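Local coordinates for protein glycerol dehydratase (Clostridium butyricum, PDB 1R9D) that probably catalyses the vitamin B12-independent dehydration of glycerol as a lyase of the glycyl radical enzyme family, at residues A[19-24]-A[79-84]; A[26-31]-A[75-80]; A[317-322]-A[371-376]. One frame throughout, in Å; residues are numbered along the deposited sequence.

Contact 1. Residues A[19-24]-A[79-84]; sequences QILNAK and EPRSSQ
E79 and K24 make the one direct hydrogen bond between these segments. K24 N points its hydrogen at E79 OE2 over 3.0 Å, nearly straight at 173°. The oxygen is approached on its anti side, with the donor 24° out of the carboxylate plane. Two torsions bring the acid there: CG lies anti to the backbone N (chi1 176°), and a bend at chi2 then turns the carboxylate onto the start of K24. On the way, E79 CG passes 3.6 Å from K24 O. The charged end of the lysine is not part of this grip, since K24 NZ lies 6.8 Å from E79 OE2.

A water carries the second polar link. R81 NH1 donates to water 1 at 2.9 Å, the water sitting in the guanidinium plane at its edge. The same water is placed to donate to A23 O at 2.8 Å and to I20 O at 3.1 Å, although further acceptors elsewhere compete for its two protons. R81 NH1 also has a protein partner, Q767 OE1.

Van der Waals packing lies between the two polar links. A23 CB rests on the pyrrolidine ring of P80, 3.8 Å from P80 CB; further along, the arginine stem takes over. Extended from CG to NE, that stem passes I20 at about a right angle: R81 CD meets the carbonyl oxygen I20 O at 3.8 Å, with the I20 CG2 methyl a little farther off.

This is a water-bridged arginine at the C-terminal end of helix 11-22, where the cation is probably favoured by the helix-end carbonyls. Through Q767, in strand 765-767, it connects the helix end with the glycine radical region, where G763 is the predicted site of a radical absent from this structure.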
loop_
_atom_site.group_PDB
_atom_site.type_symbol
_atom_site.label_atom_id
_atom_site.label_comp_id
_atom_site.label_asym_id
_atom_site.label_seq_id
_atom_site.Cartn_x
_atom_site.Cartn_y
_atom_site.Cartn_z
ATOM N N GLN A 19 14.080 -12.369 41.831
ATOM C CA GLN A 19 12.914 -11.630 41.361
ATOM C C GLN A 19 12.362 -12.293 40.106
ATOM O O GLN A 19 11.150 -12.372 39.913
ATOM C CB GLN A 19 13.285 -10.177 41.058
ATOM C CG GLN A 19 13.900 -9.434 42.236
ATOM C CD GLN A 19 14.125 -7.961 41.946
ATOM O OE1 GLN A 19 14.309 -7.565 40.792
ATOM N NE2 GLN A 19 14.127 -7.144 42.995
ATOM N N ILE A 20 13.260 -12.773 39.252
ATOM C CA ILE A 20 12.847 -13.440 38.022
ATOM C C ILE A 20 12.142 -14.771 38.316
ATOM O O ILE A 20 11.017 -14.999 37.878
ATOM C CB ILE A 20 14.061 -13.741 37.110
ATOM C CG1 ILE A 20 14.807 -12.447 36.758
ATOM C CG2 ILE A 20 13.593 -14.463 35.857
ATOM C CD1 ILE A 20 14.026 -11.484 35.883
ATOM N N LEU A 21 12.809 -15.644 39.066
ATOM C CA LEU A 21 12.256 -16.957 39.387
ATOM C C LEU A 21 11.019 -16.963 40.280
ATOM O O LEU A 21 10.161 -17.831 40.144
ATOM C CB LEU A 21 13.341 -17.839 40.007
ATOM C CG LEU A 21 14.493 -18.169 39.051
ATOM C CD1 LEU A 21 15.535 -19.001 39.765
ATOM C CD2 LEU A 21 13.948 -18.903 37.832
ATOM N N ASN A 22 10.917 -16.005 41.195
ATOM C CA ASN A 22 9.755 -15.958 42.078
ATOM C C ASN A 22 8.565 -15.260 41.433
ATOM O O ASN A 22 7.461 -15.250 41.979
ATOM C CB ASN A 22 10.116 -15.270 43.397
ATOM C CG ASN A 22 11.070 -16.095 44.233
ATOM O OD1 ASN A 22 10.949 -17.319 44.293
ATOM N ND2 ASN A 22 12.018 -15.434 44.889
ATOM N N ALA A 23 8.789 -14.680 40.260
ATOM C CA ALA A 23 7.723 -13.990 39.555
ATOM C C ALA A 23 6.660 -14.981 39.107
ATOM O O ALA A 23 6.917 -16.183 38.997
ATOM C CB ALA A 23 8.289 -13.248 38.341
ATOM N N LYS A 24 5.462 -14.467 38.865
ATOM C CA LYS A 24 4.348 -15.275 38.393
ATOM C C LYS A 24 3.986 -14.685 37.032
ATOM O O LYS A 24 3.173 -13.762 36.939
ATOM C CB LYS A 24 3.171 -15.167 39.363
ATOM C CG LYS A 24 3.517 -15.647 40.769
ATOM C CD LYS A 24 2.430 -15.294 41.773
ATOM C CE LYS A 24 2.840 -15.706 43.184
ATOM N NZ LYS A 24 1.861 -15.244 44.217
ATOM N N GLU A 79 4.970 -6.747 36.498
ATOM C CA GLU A 79 5.357 -8.026 37.101
ATOM C C GLU A 79 6.559 -8.528 36.297
ATOM O O GLU A 79 6.571 -8.427 35.072
ATOM C CB GLU A 79 4.202 -9.030 36.988
ATOM C CG GLU A 79 4.492 -10.454 37.496
ATOM C CD GLU A 79 4.584 -10.554 39.014
ATOM O OE1 GLU A 79 4.058 -9.660 39.708
ATOM O OE2 GLU A 79 5.169 -11.543 39.515
ATOM N N PRO A 80 7.590 -9.067 36.969
ATOM C CA PRO A 80 8.739 -9.544 36.191
ATOM C C PRO A 80 8.385 -10.740 35.312
ATOM O O PRO A 80 7.373 -11.405 35.527
ATOM C CB PRO A 80 9.761 -9.920 37.265
ATOM C CG PRO A 80 9.354 -9.077 38.456
ATOM C CD PRO A 80 7.854 -9.169 38.413
ATOM N N ARG A 81 9.211 -10.992 34.303
ATOM C CA ARG A 81 9.007 -12.137 33.425
ATOM C C ARG A 81 7.587 -12.253 32.876
ATOM O O ARG A 81 7.047 -13.359 32.768
ATOM C CB ARG A 81 9.358 -13.409 34.199
ATOM C CG ARG A 81 9.862 -14.559 33.352
ATOM C CD ARG A 81 10.111 -15.777 34.221
ATOM N NE ARG A 81 10.714 -16.874 33.468
ATOM C CZ ARG A 81 10.859 -18.105 33.944
ATOM N NH1 ARG A 81 10.443 -18.396 35.171
ATOM N NH2 ARG A 81 11.417 -19.048 33.193
ATOM N N SER A 82 6.980 -11.121 32.521
ATOM C CA SER A 82 5.620 -11.130 31.995
ATOM C C SER A 82 5.540 -10.641 30.551
ATOM O O SER A 82 6.560 -10.327 29.947
ATOM C CB SER A 82 4.710 -10.303 32.901
ATOM O OG SER A 82 4.684 -10.881 34.198
ATOM N N SER A 83 4.330 -10.578 30.003
ATOM C CA SER A 83 4.147 -10.177 28.609
ATOM C C SER A 83 3.032 -9.172 28.320
ATOM O O SER A 83 1.943 -9.247 28.893
ATOM C CB SER A 83 3.909 -11.436 27.760
ATOM O OG SER A 83 3.546 -11.123 26.422
ATOM N N GLN A 84 3.316 -8.233 27.421
ATOM C CA GLN A 84 2.323 -7.255 26.995
ATOM C C GLN A 84 1.611 -7.938 25.829
ATOM O O GLN A 84 2.005 -9.033 25.409
ATOM C CB GLN A 84 2.980 -5.959 26.496
ATOM C CG GLN A 84 3.648 -5.078 27.554
ATOM C CD GLN A 84 2.654 -4.400 28.492
ATOM O OE1 GLN A 84 1.471 -4.281 28.182
ATOM N NE2 GLN A 84 3.142 -3.938 29.638
HETATM O O HOH W 1 8.825 -17.055 37.135
#

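Contact 2. Residues A[26-31]-A[75-80]; sequences CVESER and SLTKEP
E28 holds the turn at T77-E79 by a carboxylate-to-backbone contact, joining the loop that leads into helix 30-40 to the long loop between helices 47-61 and 92-97. Both of its oxygens are used. K78 N donates to E28 OE1 at 3.0 Å (160°) and E79 N to E28 OE2 at 3.0 Å (175°), each on the syn lone pair. Two successive peptide N-H groups thus fit one carboxylate, which fixes its rotation. The side chain can span the gap because it runs extended beyond CG.

T77 flanks the carboxylate: its CB lies 3.4 Å from E28 OE1, with CG2 close by. Its hydroxyl turns to its own loop instead, T77 OG1 donating to E79 O at 2.7 Å, nearly along the C=O axis, and so closing the turn from within. R67 takes the carbonyls of T77 and K78, so this turn is gripped by its N-H groups and its C=O groups alike.

Further out, K78 bends at chi3 and crosses E30 at about a right angle. A salt bridge joins K78 NZ to E30 OE2 at 3.3 Å, the ammonium standing 46° out of the carboxylate plane. At the other end C26 SG packs on the stem of E79, 3.9 Å from its CB; the carboxylate of E79 goes on to K24 N.

With two N-H donors on a buried carboxylate, and K78 NZ 4.9 Å from E28 OE1, E28 is probably kept ionised, its charge met mainly by backbone dipoles and not by a direct ion pair.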
loop_
_atom_site.group_PDB
_atom_site.type_symbol
_atom_site.label_atom_id
_atom_site.label_comp_id
_atom_site.label_asym_id
_atom_site.label_seq_id
_atom_site.Cartn_x
_atom_site.Cartn_y
_atom_site.Cartn_z
ATOM N N CYS A 26 2.601 -13.249 33.806
ATOM C CA CYS A 26 1.229 -12.886 33.497
ATOM C C CYS A 26 1.137 -12.083 32.209
ATOM O O CYS A 26 2.150 -11.735 31.600
ATOM C CB CYS A 26 0.624 -12.066 34.637
ATOM S SG CYS A 26 1.327 -10.409 34.790
ATOM N N VAL A 27 -0.097 -11.804 31.810
ATOM C CA VAL A 27 -0.385 -11.030 30.613
ATOM C C VAL A 27 -0.947 -9.690 31.068
ATOM O O VAL A 27 -1.959 -9.642 31.775
ATOM C CB VAL A 27 -1.438 -11.733 29.741
ATOM C CG1 VAL A 27 -1.774 -10.870 28.528
ATOM C CG2 VAL A 27 -0.920 -13.093 29.304
ATOM N N GLU A 28 -0.279 -8.609 30.683
ATOM C CA GLU A 28 -0.722 -7.273 31.053
ATOM C C GLU A 28 -1.405 -6.616 29.860
ATOM O O GLU A 28 -1.150 -6.986 28.710
ATOM C CB GLU A 28 0.472 -6.461 31.572
ATOM C CG GLU A 28 0.881 -6.918 32.982
ATOM C CD GLU A 28 2.149 -6.276 33.518
ATOM O OE1 GLU A 28 2.567 -5.218 33.002
ATOM O OE2 GLU A 28 2.722 -6.833 34.484
ATOM N N SER A 29 -2.286 -5.654 30.128
ATOM C CA SER A 29 -3.035 -5.010 29.054
ATOM C C SER A 29 -2.695 -3.562 28.702
ATOM O O SER A 29 -3.218 -3.035 27.721
ATOM C CB SER A 29 -4.535 -5.111 29.353
ATOM O OG SER A 29 -4.841 -4.527 30.609
ATOM N N GLU A 30 -1.830 -2.920 29.479
ATOM C CA GLU A 30 -1.468 -1.530 29.213
ATOM C C GLU A 30 -1.113 -1.242 27.750
ATOM O O GLU A 30 -1.717 -0.370 27.116
ATOM C CB GLU A 30 -0.300 -1.099 30.102
ATOM C CG GLU A 30 -0.672 -0.679 31.528
ATOM C CD GLU A 30 -1.124 -1.833 32.405
ATOM O OE1 GLU A 30 -0.625 -2.963 32.211
ATOM O OE2 GLU A 30 -1.965 -1.603 33.305
ATOM N N ARG A 31 -0.140 -1.964 27.203
ATOM C CA ARG A 31 0.247 -1.713 25.818
ATOM C C ARG A 31 -0.914 -1.863 24.839
ATOM O O ARG A 31 -1.102 -1.022 23.959
ATOM C CB ARG A 31 1.391 -2.638 25.380
ATOM C CG ARG A 31 1.894 -2.306 23.966
ATOM C CD ARG A 31 2.882 -3.336 23.429
ATOM N NE ARG A 31 3.359 -2.982 22.089
ATOM C CZ ARG A 31 2.659 -3.130 20.967
ATOM N NH1 ARG A 31 1.431 -3.632 20.998
ATOM N NH2 ARG A 31 3.193 -2.772 19.804
ATOM N N SER A 75 11.959 -1.718 32.504
ATOM C CA SER A 75 11.101 -2.892 32.606
ATOM C C SER A 75 9.891 -2.733 31.703
ATOM O O SER A 75 9.218 -1.697 31.732
ATOM C CB SER A 75 10.634 -3.090 34.053
ATOM O OG SER A 75 11.731 -3.334 34.915
ATOM N N LEU A 76 9.606 -3.771 30.922
ATOM C CA LEU A 76 8.490 -3.756 29.987
ATOM C C LEU A 76 7.145 -4.089 30.618
ATOM O O LEU A 76 6.097 -3.780 30.050
ATOM C CB LEU A 76 8.758 -4.731 28.836
ATOM C CG LEU A 76 10.075 -4.562 28.073
ATOM C CD1 LEU A 76 10.044 -5.438 26.828
ATOM C CD2 LEU A 76 10.277 -3.109 27.681
ATOM N N THR A 77 7.177 -4.736 31.780
ATOM C CA THR A 77 5.957 -5.109 32.486
ATOM C C THR A 77 6.135 -4.853 33.979
ATOM O O THR A 77 7.256 -4.867 34.486
ATOM C CB THR A 77 5.608 -6.608 32.273
ATOM O OG1 THR A 77 6.739 -7.424 32.615
ATOM C CG2 THR A 77 5.214 -6.865 30.826
ATOM N N LYS A 78 5.028 -4.604 34.671
ATOM C CA LYS A 78 5.060 -4.349 36.106
ATOM C C LYS A 78 5.537 -5.597 36.851
ATOM O O LYS A 78 6.399 -5.513 37.730
ATOM C CB LYS A 78 3.668 -3.925 36.584
ATOM C CG LYS A 78 3.187 -2.628 35.940
ATOM C CD LYS A 78 1.743 -2.300 36.296
ATOM C CE LYS A 78 0.775 -3.333 35.726
ATOM N NZ LYS A 78 -0.654 -2.979 35.988
ATOM N N GLU A 79 4.970 -6.747 36.498
ATOM C CA GLU A 79 5.357 -8.026 37.101
ATOM C C GLU A 79 6.559 -8.528 36.297
ATOM O O GLU A 79 6.571 -8.427 35.072
ATOM C CB GLU A 79 4.202 -9.030 36.988
ATOM C CG GLU A 79 4.492 -10.454 37.496
ATOM C CD GLU A 79 4.584 -10.554 39.014
ATOM O OE1 GLU A 79 4.058 -9.660 39.708
ATOM O OE2 GLU A 79 5.169 -11.543 39.515
ATOM N N PRO A 80 7.590 -9.067 36.969
ATOM C CA PRO A 80 8.739 -9.544 36.191
ATOM C C PRO A 80 8.385 -10.740 35.312
ATOM O O PRO A 80 7.373 -11.405 35.527
ATOM C CB PRO A 80 9.761 -9.920 37.265
ATOM C CG PRO A 80 9.354 -9.077 38.456
ATOM C CD PRO A 80 7.854 -9.169 38.413
#

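Contact 3. Residues A[317-322]-A[371-376]; sequences KLNDIN and LPQPSL
L318 opens the contact by laying one methyl against a proline ring. Its CD1 is 3.7 Å from P374 CB and nearly as close to CG and CD, the two side chains crossing at about a right angle. P374 follows a cis peptide bond. The carbonyl of the leucine touches the next partner, L318 O lying 3.7 Å from Q373 CB. That same oxygen accepts a hydrogen bond from Q340 NE2, which also serves Q373 OE1, so one outside amide is shared by both segments.

N319 then does the polar work. Its CG lies anti to the carbonyl carbon, beside the backbone N, which turns the amide towards Q373. There the amide pairs with both backbone groups of a single residue: Q373 N donates to N319 OD1 at 2.9 Å (156°), and N319 ND2 donates to Q373 O at 2.7 Å (149°). The match is not flat, for the ND2 donor stands 49° above the carbonyl plane of Q373. L371 lies over one face of the amide, its CD1 above the plane, 3.6 Å from N319 ND2, and its CB 3.3 Å from N319 OD1. P372 adds its CD, 3.4 Å from N319 OD1. The second use of ND2 is a bond to W315 O, back in helix 304-317.

The chemistry implies a fixed amide orientation. N319 receives at OD1 and gives at ND2, mimicking a backbone partner for Q373 just ahead of strand 375-380, and the buried backbone N-H and C=O of Q373 are both satisfied by one side chain.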
loop_
_atom_site.group_PDB
_atom_site.type_symbol
_atom_site.label_atom_id
_atom_site.label_comp_id
_atom_site.label_asym_id
_atom_site.label_seq_id
_atom_site.Cartn_x
_atom_site.Cartn_y
_atom_site.Cartn_z
ATOM N N LYS A 317 18.358 -8.804 33.174
ATOM C CA LYS A 317 17.340 -8.050 32.440
ATOM C C LYS A 317 16.859 -8.828 31.213
ATOM O O LYS A 317 15.677 -8.805 30.877
ATOM C CB LYS A 317 17.883 -6.685 31.995
ATOM C CG LYS A 317 18.207 -5.718 33.137
ATOM C CD LYS A 317 17.003 -5.484 34.039
ATOM C CE LYS A 317 15.821 -4.905 33.287
ATOM N NZ LYS A 317 14.604 -4.793 34.158
ATOM N N LEU A 318 17.775 -9.520 30.544
ATOM C CA LEU A 318 17.405 -10.297 29.362
ATOM C C LEU A 318 16.433 -11.427 29.714
ATOM O O LEU A 318 15.791 -12.002 28.837
ATOM C CB LEU A 318 18.667 -10.859 28.691
ATOM C CG LEU A 318 19.551 -9.833 27.971
ATOM C CD1 LEU A 318 20.955 -10.375 27.815
ATOM C CD2 LEU A 318 18.939 -9.487 26.619
ATOM N N ASN A 319 16.322 -11.742 31.003
ATOM C CA ASN A 319 15.415 -12.792 31.464
ATOM C C ASN A 319 14.085 -12.192 31.922
ATOM O O ASN A 319 13.149 -12.912 32.272
ATOM C CB ASN A 319 16.051 -13.563 32.626
ATOM C CG ASN A 319 17.089 -14.568 32.166
ATOM O OD1 ASN A 319 16.754 -15.679 31.759
ATOM N ND2 ASN A 319 18.353 -14.178 32.217
ATOM N N ASP A 320 14.003 -10.868 31.902
ATOM C CA ASP A 320 12.794 -10.179 32.342
ATOM C C ASP A 320 11.718 -10.144 31.260
ATOM O O ASP A 320 10.525 -10.077 31.557
ATOM C CB ASP A 320 13.137 -8.752 32.764
ATOM C CG ASP A 320 12.074 -8.141 33.650
ATOM O OD1 ASP A 320 12.010 -6.891 33.736
ATOM O OD2 ASP A 320 11.310 -8.913 34.268
ATOM N N ILE A 321 12.145 -10.195 30.002
ATOM C CA ILE A 321 11.220 -10.156 28.877
ATOM C C ILE A 321 10.543 -11.504 28.639
ATOM O O ILE A 321 11.183 -12.550 28.723
ATOM C CB ILE A 321 11.964 -9.724 27.588
ATOM C CG1 ILE A 321 12.635 -8.366 27.824
ATOM C CG2 ILE A 321 10.995 -9.662 26.410
ATOM C CD1 ILE A 321 13.402 -7.826 26.632
ATOM N N ASN A 322 9.242 -11.476 28.360
ATOM C CA ASN A 322 8.494 -12.696 28.085
ATOM C C ASN A 322 7.489 -12.408 26.979
ATOM O O ASN A 322 7.254 -11.245 26.637
ATOM C CB ASN A 322 7.770 -13.202 29.335
ATOM C CG ASN A 322 7.562 -14.713 29.319
ATOM O OD1 ASN A 322 7.568 -15.345 28.259
ATOM N ND2 ASN A 322 7.361 -15.296 30.499
ATOM N N LEU A 371 20.614 -18.377 34.462
ATOM C CA LEU A 371 19.227 -18.309 34.015
ATOM C C LEU A 371 19.214 -18.734 32.539
ATOM O O LEU A 371 20.265 -18.826 31.918
ATOM C CB LEU A 371 18.684 -16.880 34.180
ATOM C CG LEU A 371 18.404 -16.483 35.639
ATOM C CD1 LEU A 371 17.941 -15.031 35.725
ATOM C CD2 LEU A 371 17.337 -17.402 36.206
ATOM N N PRO A 372 18.029 -18.999 31.963
ATOM C CA PRO A 372 17.909 -19.421 30.557
ATOM C C PRO A 372 18.483 -18.457 29.519
ATOM O O PRO A 372 19.046 -18.889 28.504
ATOM C CB PRO A 372 16.405 -19.604 30.380
ATOM C CG PRO A 372 15.945 -19.980 31.755
ATOM C CD PRO A 372 16.711 -19.013 32.618
ATOM N N GLN A 373 18.323 -17.158 29.762
ATOM C CA GLN A 373 18.815 -16.137 28.846
ATOM C C GLN A 373 20.034 -15.405 29.396
ATOM O O GLN A 373 20.242 -15.340 30.612
ATOM C CB GLN A 373 17.700 -15.125 28.551
ATOM C CG GLN A 373 16.522 -15.717 27.808
ATOM C CD GLN A 373 16.856 -16.007 26.356
ATOM O OE1 GLN A 373 17.035 -15.088 25.559
ATOM N NE2 GLN A 373 16.958 -17.288 26.011
ATOM N N PRO A 374 20.875 -14.865 28.502
ATOM C CA PRO A 374 20.696 -14.941 27.048
ATOM C C PRO A 374 21.201 -16.283 26.532
ATOM O O PRO A 374 21.855 -17.030 27.263
ATOM C CB PRO A 374 21.551 -13.791 26.542
ATOM C CG PRO A 374 22.700 -13.820 27.503
ATOM C CD PRO A 374 22.003 -13.978 28.838
ATOM N N SER A 375 20.883 -16.590 25.279
ATOM C CA SER A 375 21.341 -17.830 24.667
ATOM C C SER A 375 22.796 -17.562 24.304
ATOM O O SER A 375 23.099 -17.122 23.189
ATOM C CB SER A 375 20.515 -18.135 23.413
ATOM O OG SER A 375 19.156 -18.387 23.744
ATOM N N LEU A 376 23.687 -17.804 25.264
ATOM C CA LEU A 376 25.116 -17.561 25.087
ATOM C C LEU A 376 25.754 -18.533 24.099
ATOM O O LEU A 376 25.517 -19.742 24.152
ATOM C CB LEU A 376 25.833 -17.647 26.437
ATOM C CG LEU A 376 27.329 -17.321 26.449
ATOM C CD1 LEU A 376 27.563 -15.918 25.909
ATOM C CD2 LEU A 376 27.865 -17.434 27.869
#

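How the contacts relate
Contacts 1 and 2 are neighbours, their centres 9 Å apart; they share E79 and P80, and probable backbone hydrogen bonds, S83 N to C26 O and S83 O to E28 N (both 2.9 Å), zip the chain of 79-84 to 26-31. Contact 3 lies deeper, its centre 12 Å from contact 1 and 16 Å from contact 2. It meets contact 1 through probable bonds from R81 N to D320 OD2 and from N322 ND2 to R81 O, each 3.0 Å, and contact 2 through S75 beside K317 and D320. Towards the bound glycerol, the side chain of Q373 in contact 3 is about 10 Å away.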